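PDB 3AQ9: group 1 truncated hemoglobin from Tetrahymena pyriformis, which binds one heme and, through its iron, oxygen, probably serving in oxygen transport and in nitric oxide detoxification. Local coordinates for residues D52-L57 and K109-T114; L81-I86 and H113-M118. The protein carries 1 engineered substitution. One frame throughout, in Å; residues are numbered along the deposited sequence.

Interaction 1: residues D52-L57 and K109-T114. With HEM (protoporphyrin IX containing Fe), chain C.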
loop_
_atom_site.group_PDB
_atom_site.type_symbol
_atom_site.label_atom_id
_atom_site.label_comp_id
_atom_site.label_asym_id
_atom_site.label_seq_id
_atom_site.Cartn_x
_atom_site.Cartn_y
_atom_site.Cartn_z
ATOM N N ASP A 52 4.966 5.720 -5.430
ATOM C CA ASP A 52 5.748 5.189 -6.609
ATOM C C ASP A 52 5.659 3.659 -6.628
ATOM O O ASP A 52 5.608 3.062 -7.713
ATOM C CB ASP A 52 7.243 5.525 -6.447
ATOM C CG ASP A 52 7.543 7.026 -6.657
ATOM O OD1 ASP A 52 8.664 7.476 -6.301
ATOM O OD2 ASP A 52 6.720 7.772 -7.248
ATOM N N PHE A 53 5.740 3.031 -5.473
ATOM C CA PHE A 53 5.753 1.557 -5.443
ATOM C C PHE A 53 4.416 0.954 -5.930
ATOM O O PHE A 53 4.379 0.093 -6.811
ATOM C CB PHE A 53 5.996 1.026 -4.007
ATOM C CG PHE A 53 6.217 -0.450 -3.997
ATOM C CD1 PHE A 53 7.369 -0.945 -4.560
ATOM C CD2 PHE A 53 5.299 -1.325 -3.340
ATOM C CE1 PHE A 53 7.658 -2.362 -4.533
ATOM C CE2 PHE A 53 5.550 -2.700 -3.332
ATOM C CZ PHE A 53 6.743 -3.241 -3.913
ATOM N N LEU A 54 3.292 1.440 -5.386
ATOM C CA LEU A 54 2.014 0.912 -5.818
ATOM C C LEU A 54 1.715 1.296 -7.256
ATOM O O LEU A 54 1.088 0.503 -7.959
ATOM C CB LEU A 54 0.856 1.365 -4.901
ATOM C CG LEU A 54 1.014 0.852 -3.456
ATOM C CD1 LEU A 54 -0.204 1.582 -2.626
ATOM C CD2 LEU A 54 0.986 -0.688 -3.359
ATOM N N THR A 55 2.136 2.471 -7.729
ATOM C CA THR A 55 1.921 2.835 -9.139
ATOM C C THR A 55 2.627 1.820 -9.991
ATOM O O THR A 55 2.098 1.369 -10.981
ATOM C CB THR A 55 2.521 4.206 -9.379
ATOM O OG1 THR A 55 1.683 5.155 -8.584
ATOM C CG2 THR A 55 2.396 4.653 -10.839
ATOM N N MET A 56 3.887 1.543 -9.615
ATOM C CA MET A 56 4.645 0.536 -10.444
ATOM C C MET A 56 3.935 -0.838 -10.344
ATOM O O MET A 56 3.709 -1.537 -11.362
ATOM C CB MET A 56 6.063 0.439 -9.819
ATOM C CG MET A 56 6.969 -0.669 -10.562
ATOM S SD MET A 56 6.673 -2.286 -9.751
ATOM C CE MET A 56 7.427 -1.941 -8.093
ATOM N N LEU A 57 3.545 -1.261 -9.165
ATOM C CA LEU A 57 3.078 -2.656 -9.004
ATOM C C LEU A 57 1.757 -2.864 -9.783
ATOM O O LEU A 57 1.479 -3.980 -10.289
ATOM C CB LEU A 57 2.780 -2.899 -7.507
ATOM C CG LEU A 57 3.094 -4.136 -6.805
ATOM C CD1 LEU A 57 4.603 -4.671 -7.243
ATOM C CD2 LEU A 57 3.023 -3.965 -5.359
ATOM N N LYS A 109 -4.922 -8.752 -5.003
ATOM C CA LYS A 109 -4.272 -10.071 -5.401
ATOM C C LYS A 109 -2.832 -9.818 -5.855
ATOM O O LYS A 109 -1.950 -10.666 -5.562
ATOM C CB LYS A 109 -5.018 -10.752 -6.541
ATOM C CG LYS A 109 -6.295 -11.430 -6.060
ATOM C CD LYS A 109 -7.048 -12.166 -7.243
ATOM C CE LYS A 109 -6.066 -12.878 -8.197
ATOM N NZ LYS A 109 -6.920 -13.722 -9.158
ATOM N N VAL A 110 -2.561 -8.672 -6.507
ATOM C CA VAL A 110 -1.141 -8.365 -6.869
ATOM C C VAL A 110 -0.352 -8.103 -5.600
ATOM O O VAL A 110 0.686 -8.686 -5.358
ATOM C CB VAL A 110 -1.046 -7.137 -7.835
ATOM C CG1 VAL A 110 0.430 -6.683 -7.951
ATOM C CG2 VAL A 110 -1.661 -7.544 -9.263
ATOM N N ILE A 111 -0.885 -7.233 -4.751
ATOM C CA ILE A 111 -0.093 -6.808 -3.542
ATOM C C ILE A 111 0.079 -7.959 -2.589
ATOM O O ILE A 111 1.144 -8.085 -1.927
ATOM C CB ILE A 111 -0.869 -5.693 -2.872
ATOM C CG1 ILE A 111 -0.873 -4.517 -3.835
ATOM C CG2 ILE A 111 -0.225 -5.247 -1.442
ATOM C CD1 ILE A 111 -1.912 -3.395 -3.496
ATOM N N GLU A 112 -0.871 -8.906 -2.595
ATOM C CA GLU A 112 -0.792 -10.040 -1.634
ATOM C C GLU A 112 0.534 -10.858 -1.869
ATOM O O GLU A 112 1.095 -11.451 -0.924
ATOM C CB GLU A 112 -2.042 -10.954 -1.857
ATOM C CG GLU A 112 -1.955 -12.298 -1.273
ATOM C CD GLU A 112 -1.899 -12.228 0.336
ATOM O OE1 GLU A 112 -1.335 -13.227 0.926
ATOM O OE2 GLU A 112 -2.479 -11.279 0.889
ATOM N N HIS A 113 1.045 -10.883 -3.113
ATOM C CA HIS A 113 2.272 -11.712 -3.373
ATOM C C HIS A 113 3.478 -11.133 -2.559
ATOM O O HIS A 113 4.473 -11.898 -2.420
ATOM C CB HIS A 113 2.541 -11.641 -4.883
ATOM C CG HIS A 113 1.622 -12.515 -5.662
ATOM N ND1 HIS A 113 0.530 -12.065 -6.409
ATOM C CD2 HIS A 113 1.620 -13.858 -5.742
ATOM C CE1 HIS A 113 -0.071 -13.136 -6.980
ATOM N NE2 HIS A 113 0.575 -14.234 -6.576
ATOM N N THR A 114 3.384 -9.898 -2.047
ATOM C CA THR A 114 4.555 -9.346 -1.314
ATOM C C THR A 114 4.567 -9.835 0.121
ATOM O O THR A 114 5.570 -9.578 0.843
ATOM C CB THR A 114 4.574 -7.831 -1.270
ATOM O OG1 THR A 114 3.390 -7.300 -0.589
ATOM C CG2 THR A 114 4.623 -7.206 -2.690
HETATM C CHA HEM C . 8.617 1.041 4.327
HETATM C CHB HEM C . 5.492 -0.489 7.793
HETATM C CHC HEM C . 3.376 -3.401 4.586
HETATM C CHD HEM C . 5.490 -0.751 1.041
HETATM C C1A HEM C . 7.953 0.869 5.530
HETATM C C2A HEM C . 8.326 1.477 6.816
HETATM C C3A HEM C . 7.455 1.087 7.722
HETATM C C4A HEM C . 6.517 0.167 7.118
HETATM C CMA HEM C . 7.331 1.431 9.217
HETATM C CAA HEM C . 9.473 2.557 6.958
HETATM C CBA HEM C . 10.681 2.494 7.917
HETATM C CGA HEM C . 11.092 4.087 7.805
HETATM O O1A HEM C . 11.714 4.476 6.751
HETATM O O2A HEM C . 10.483 5.010 8.470
HETATM C C1B HEM C . 4.701 -1.499 7.175
HETATM C C2B HEM C . 3.837 -2.352 7.974
HETATM C C3B HEM C . 3.328 -3.227 7.092
HETATM C C4B HEM C . 3.830 -2.827 5.803
HETATM C CMB HEM C . 3.597 -2.328 9.482
HETATM C CAB HEM C . 2.389 -4.385 7.454
HETATM C CBB HEM C . 2.736 -5.520 6.866
HETATM C C1C HEM C . 3.716 -2.873 3.329
HETATM C C2C HEM C . 3.085 -3.247 2.086
HETATM C C3C HEM C . 3.676 -2.480 1.149
HETATM C C4C HEM C . 4.658 -1.629 1.752
HETATM C CMC HEM C . 1.912 -4.306 1.966
HETATM C CAC HEM C . 3.375 -2.385 -0.394
HETATM C CBC HEM C . 2.670 -3.331 -1.011
HETATM C C1D HEM C . 6.542 -0.057 1.653
HETATM C C2D HEM C . 7.414 0.801 0.895
HETATM C C3D HEM C . 8.346 1.305 1.879
HETATM C C4D HEM C . 7.944 0.713 3.113
HETATM C CMD HEM C . 7.452 1.134 -0.604
HETATM C CAD HEM C . 9.470 2.273 1.624
HETATM C CBD HEM C . 10.734 1.649 1.209
HETATM C CGD HEM C . 11.737 2.770 0.851
HETATM O O1D HEM C . 12.724 2.494 0.175
HETATM O O2D HEM C . 11.666 3.890 1.516
HETATM N NA HEM C . 6.847 0.076 5.797
HETATM N NB HEM C . 4.784 -1.740 5.790
HETATM N NC HEM C . 4.662 -1.915 3.112
HETATM N ND HEM C . 6.799 -0.093 3.049
HETATM FE FE HEM C . 5.798 -0.939 4.453
HETATM O O HOH W 1 4.314 0.685 4.323
#
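Leu54 and Ile111 meet beside a heme vinyl group, so the hydrocarbon CBC of the cofactor becomes a third partner in a helix-helix contact that has no hydrogen bond across it. In the 2/2 globin fold these are the E helix, here 43-57, and the H helix, here 101-112, and the contact lines the heme pocket. The two side chains cross at about a right angle, Leu54 CD2 lying 4.0 Å from Ile111 CD1. Ile111 divides its branches between two tasks: with CG1 anti to the carbonyl carbon (chi1 -66°), CD1 goes to Leu54, while CG2 touches the vinyl, 3.5 Å from heme CBC. Leu54 CD2 reaches the same carbon at 3.9 Å. Phe53 borders this vinyl too, its ring obliquely set to the first vinyl carbon, with CE2 3.7 Å from heme CAC and the terminal CBC at the ring edge; Tyr64 packs edge-to-face on this phenyl.

Farther from the heme, Leu57 buries more of its surface here than any other residue of the two segments. It slides past Val110 in the opposite direction, CG 3.9 Å from Val110 CG1, a methyl that also lies near the Leu57 carbonyl oxygen. Leu57 CD2 lies 4.2 Å from Ile111 CG1. Leu54 also packs on Met17 of helix 13-28, and Val110 on Ile7 of helix 7-11. Past Ile111 the chain turns, and Thr114 brings its methyl toward Leu57. Its hydroxyl folds back to donate to Ile111 O, in the carbonyl plane at a C=O...donor angle of 158°; Thr114 N donates to that oxygen too, and Thr114 OG1 sits 2.7 Å from Ile111 O.

Interaction 2: residues L81-I86 and H113-M118. With HEM (protoporphyrin IX containing Fe), chain C.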
loop_
_atom_site.group_PDB
_atom_site.type_symbol
_atom_site.label_atom_id
_atom_site.label_comp_id
_atom_site.label_asym_id
_atom_site.label_seq_id
_atom_site.Cartn_x
_atom_site.Cartn_y
_atom_site.Cartn_z
ATOM N N LEU A 81 -0.940 -10.587 11.116
ATOM C CA LEU A 81 -2.074 -9.652 11.370
ATOM C C LEU A 81 -1.754 -8.238 10.896
ATOM O O LEU A 81 -2.653 -7.407 10.600
ATOM C CB LEU A 81 -2.423 -9.644 12.874
ATOM C CG LEU A 81 -1.435 -8.772 13.662
ATOM C CD1 LEU A 81 -2.233 -7.923 14.517
ATOM C CD2 LEU A 81 -0.668 -9.626 14.447
ATOM N N HIS A 82 -0.463 -7.907 10.858
ATOM C CA HIS A 82 -0.091 -6.556 10.383
ATOM C C HIS A 82 -0.311 -6.438 8.877
ATOM O O HIS A 82 -0.848 -5.427 8.420
ATOM C CB HIS A 82 1.395 -6.305 10.597
ATOM C CG HIS A 82 1.809 -6.411 12.031
ATOM N ND1 HIS A 82 1.209 -5.696 13.067
ATOM C CD2 HIS A 82 2.805 -7.145 12.594
ATOM C CE1 HIS A 82 1.801 -6.049 14.219
ATOM N NE2 HIS A 82 2.759 -6.933 13.947
ATOM N N PHE A 83 0.001 -7.503 8.119
ATOM C CA PHE A 83 -0.213 -7.396 6.673
ATOM C C PHE A 83 -1.693 -7.424 6.392
ATOM O O PHE A 83 -2.154 -6.683 5.522
ATOM C CB PHE A 83 0.475 -8.614 5.979
ATOM C CG PHE A 83 0.539 -8.467 4.445
ATOM C CD1 PHE A 83 1.682 -7.971 3.873
ATOM C CD2 PHE A 83 -0.532 -8.941 3.661
ATOM C CE1 PHE A 83 1.831 -7.851 2.500
ATOM C CE2 PHE A 83 -0.451 -8.843 2.245
ATOM C CZ PHE A 83 0.746 -8.271 1.676
ATOM N N ASP A 84 -2.477 -8.258 7.085
ATOM C CA ASP A 84 -3.934 -8.173 6.890
ATOM C C ASP A 84 -4.537 -6.790 7.150
ATOM O O ASP A 84 -5.393 -6.295 6.437
ATOM C CB ASP A 84 -4.665 -9.115 7.867
ATOM C CG ASP A 84 -4.519 -10.608 7.462
ATOM O OD1 ASP A 84 -4.946 -11.449 8.260
ATOM O OD2 ASP A 84 -4.014 -10.912 6.343
ATOM N N ALA A 85 -3.997 -6.096 8.150
ATOM C CA ALA A 85 -4.512 -4.757 8.446
ATOM C C ALA A 85 -4.183 -3.805 7.290
ATOM O O ALA A 85 -5.001 -2.952 6.942
ATOM C CB ALA A 85 -3.838 -4.217 9.795
ATOM N N ILE A 86 -2.968 -3.918 6.774
ATOM C CA ILE A 86 -2.630 -3.043 5.609
ATOM C C ILE A 86 -3.596 -3.338 4.459
ATOM O O ILE A 86 -4.107 -2.398 3.836
ATOM C CB ILE A 86 -1.146 -3.249 5.151
ATOM C CG1 ILE A 86 -0.213 -2.764 6.267
ATOM C CG2 ILE A 86 -0.912 -2.644 3.680
ATOM C CD1 ILE A 86 -0.359 -1.335 6.659
ATOM N N HIS A 113 1.045 -10.883 -3.113
ATOM C CA HIS A 113 2.272 -11.712 -3.373
ATOM C C HIS A 113 3.478 -11.133 -2.559
ATOM O O HIS A 113 4.473 -11.898 -2.420
ATOM C CB HIS A 113 2.541 -11.641 -4.883
ATOM C CG HIS A 113 1.622 -12.515 -5.662
ATOM N ND1 HIS A 113 0.530 -12.065 -6.409
ATOM C CD2 HIS A 113 1.620 -13.858 -5.742
ATOM C CE1 HIS A 113 -0.071 -13.136 -6.980
ATOM N NE2 HIS A 113 0.575 -14.234 -6.576
ATOM N N THR A 114 3.384 -9.898 -2.047
ATOM C CA THR A 114 4.555 -9.346 -1.314
ATOM C C THR A 114 4.567 -9.835 0.121
ATOM O O THR A 114 5.570 -9.578 0.843
ATOM C CB THR A 114 4.574 -7.831 -1.270
ATOM O OG1 THR A 114 3.390 -7.300 -0.589
ATOM C CG2 THR A 114 4.623 -7.206 -2.690
ATOM N N ARG A 115 3.493 -10.528 0.555
ATOM C CA ARG A 115 3.406 -10.879 2.021
ATOM C C ARG A 115 4.681 -11.666 2.465
ATOM O O ARG A 115 5.308 -11.339 3.501
ATOM C CB ARG A 115 2.157 -11.687 2.277
ATOM C CG ARG A 115 1.988 -12.026 3.840
ATOM C CD ARG A 115 0.783 -13.038 4.028
ATOM N NE ARG A 115 -0.528 -12.513 3.538
ATOM C CZ ARG A 115 -1.479 -11.983 4.324
ATOM N NH1 ARG A 115 -1.315 -11.796 5.675
ATOM N NH2 ARG A 115 -2.612 -11.578 3.765
ATOM N N LYS A 116 5.053 -12.689 1.706
ATOM C CA LYS A 116 6.173 -13.529 2.167
ATOM C C LYS A 116 7.477 -12.760 2.152
ATOM O O LYS A 116 8.457 -13.215 2.827
ATOM C CB LYS A 116 6.323 -14.784 1.329
ATOM C CG LYS A 116 6.683 -14.453 -0.155
ATOM C CD LYS A 116 6.909 -15.792 -0.933
ATOM C CE LYS A 116 7.368 -15.429 -2.415
ATOM N NZ LYS A 116 7.729 -16.738 -3.020
ATOM N N ASP A 117 7.544 -11.675 1.394
ATOM C CA ASP A 117 8.829 -10.956 1.341
ATOM C C ASP A 117 9.053 -10.059 2.588
ATOM O O ASP A 117 10.211 -9.720 2.871
ATOM C CB ASP A 117 8.895 -10.047 0.089
ATOM C CG ASP A 117 8.884 -10.939 -1.205
ATOM O OD1 ASP A 117 9.490 -12.016 -1.162
ATOM O OD2 ASP A 117 8.054 -10.580 -2.069
ATOM N N MET A 118 7.971 -9.700 3.295
ATOM C CA MET A 118 8.132 -8.702 4.394
ATOM C C MET A 118 7.835 -9.322 5.755
ATOM O O MET A 118 8.170 -8.716 6.774
ATOM C CB MET A 118 7.321 -7.457 4.115
ATOM C CG MET A 118 5.806 -7.761 4.017
ATOM S SD MET A 118 4.955 -6.183 3.748
ATOM C CE MET A 118 5.356 -5.838 2.001
HETATM C CHA HEM C . 8.617 1.041 4.327
HETATM C CHB HEM C . 5.492 -0.489 7.793
HETATM C CHC HEM C . 3.376 -3.401 4.586
HETATM C CHD HEM C . 5.490 -0.751 1.041
HETATM C C1A HEM C . 7.953 0.869 5.530
HETATM C C2A HEM C . 8.326 1.477 6.816
HETATM C C3A HEM C . 7.455 1.087 7.722
HETATM C C4A HEM C . 6.517 0.167 7.118
HETATM C CMA HEM C . 7.331 1.431 9.217
HETATM C CAA HEM C . 9.473 2.557 6.958
HETATM C CBA HEM C . 10.681 2.494 7.917
HETATM C CGA HEM C . 11.092 4.087 7.805
HETATM O O1A HEM C . 11.714 4.476 6.751
HETATM O O2A HEM C . 10.483 5.010 8.470
HETATM C C1B HEM C . 4.701 -1.499 7.175
HETATM C C2B HEM C . 3.837 -2.352 7.974
HETATM C C3B HEM C . 3.328 -3.227 7.092
HETATM C C4B HEM C . 3.830 -2.827 5.803
HETATM C CMB HEM C . 3.597 -2.328 9.482
HETATM C CAB HEM C . 2.389 -4.385 7.454
HETATM C CBB HEM C . 2.736 -5.520 6.866
HETATM C C1C HEM C . 3.716 -2.873 3.329
HETATM C C2C HEM C . 3.085 -3.247 2.086
HETATM C C3C HEM C . 3.676 -2.480 1.149
HETATM C C4C HEM C . 4.658 -1.629 1.752
HETATM C CMC HEM C . 1.912 -4.306 1.966
HETATM C CAC HEM C . 3.375 -2.385 -0.394
HETATM C CBC HEM C . 2.670 -3.331 -1.011
HETATM C C1D HEM C . 6.542 -0.057 1.653
HETATM C C2D HEM C . 7.414 0.801 0.895
HETATM C C3D HEM C . 8.346 1.305 1.879
HETATM C C4D HEM C . 7.944 0.713 3.113
HETATM C CMD HEM C . 7.452 1.134 -0.604
HETATM C CAD HEM C . 9.470 2.273 1.624
HETATM C CBD HEM C . 10.734 1.649 1.209
HETATM C CGD HEM C . 11.737 2.770 0.851
HETATM O O1D HEM C . 12.724 2.494 0.175
HETATM O O2D HEM C . 11.666 3.890 1.516
HETATM N NA HEM C . 6.847 0.076 5.797
HETATM N NB HEM C . 4.784 -1.740 5.790
HETATM N NC HEM C . 4.662 -1.915 3.112
HETATM N ND HEM C . 6.799 -0.093 3.049
HETATM FE FE HEM C . 5.798 -0.939 4.453
HETATM O O HOH W 1 4.314 0.685 4.323
#
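Arg115 lies along one face of the Phe83 ring and reaches past it to Asp84, joining helix 80-96, the G helix of the 2/2 globin fold, to the short, weakly bonded helix at about 115-118. Its CB makes a CH-pi contact, 3.7 Å from the Phe83 ring centroid and 10° off the normal. A bend at chi3 (-60°) then brings the guanidinium to the ring so that Phe83 CD2 lies over the centre of its face, 3.3 Å from Arg115 CZ, the two planes 48° apart. Both terminal nitrogens close on one oxygen in a salt bridge: Arg115 NH1 is 2.9 Å and NH2 3.0 Å from Asp84 OD2, which lies near the guanidinium plane although the carboxylate is turned steeply to it. With only a methyl left at Arg115, as in an alanine here, Asp84 and Glu112 would probably both lose this charged partner, and the CD2 side of the Phe83 ring its cover.

Around the ring edge, Thr114 OG1 stands 3.5 Å from Phe83 CE1, and Met118 makes a Met-aromatic contact, its SD 3.7 Å from Phe83 CD1. One shell out, Glu112 forms a salt bridge with Arg115 NE, helping to fix the guanidinium. On the heme side, Ile86 CG1 meets the vinyl carbon CAB, while Met118, also touching His73, the predicted proximal ligand, places its SD 3.3 Å from heme CHC.

Interactions 1 and 2 have centres 11 Å apart and share His113 and Thr114; the Thr114 methyl is turned to Leu57, and its OG1 meets the edge of the Phe83 ring. They also touch directly: Phe83 CZ lies 3.6 Å from Ile111 O, and Phe83 CE2 is 3.4 Å from Glu112 OE2, both by packing. Each holds a different heme vinyl, CAC-CBC in interaction 1 and CAB-CBB in interaction 2, and together they line the vinyl-bearing side of the porphyrin. The side chain of Met118, in interaction 2, is about 3 Å from that of His73, the predicted iron ligand, and that of the shared Thr114 about 7 Å. The ferric iron itself carries a water, its oxygen 2.2 Å from heme FE.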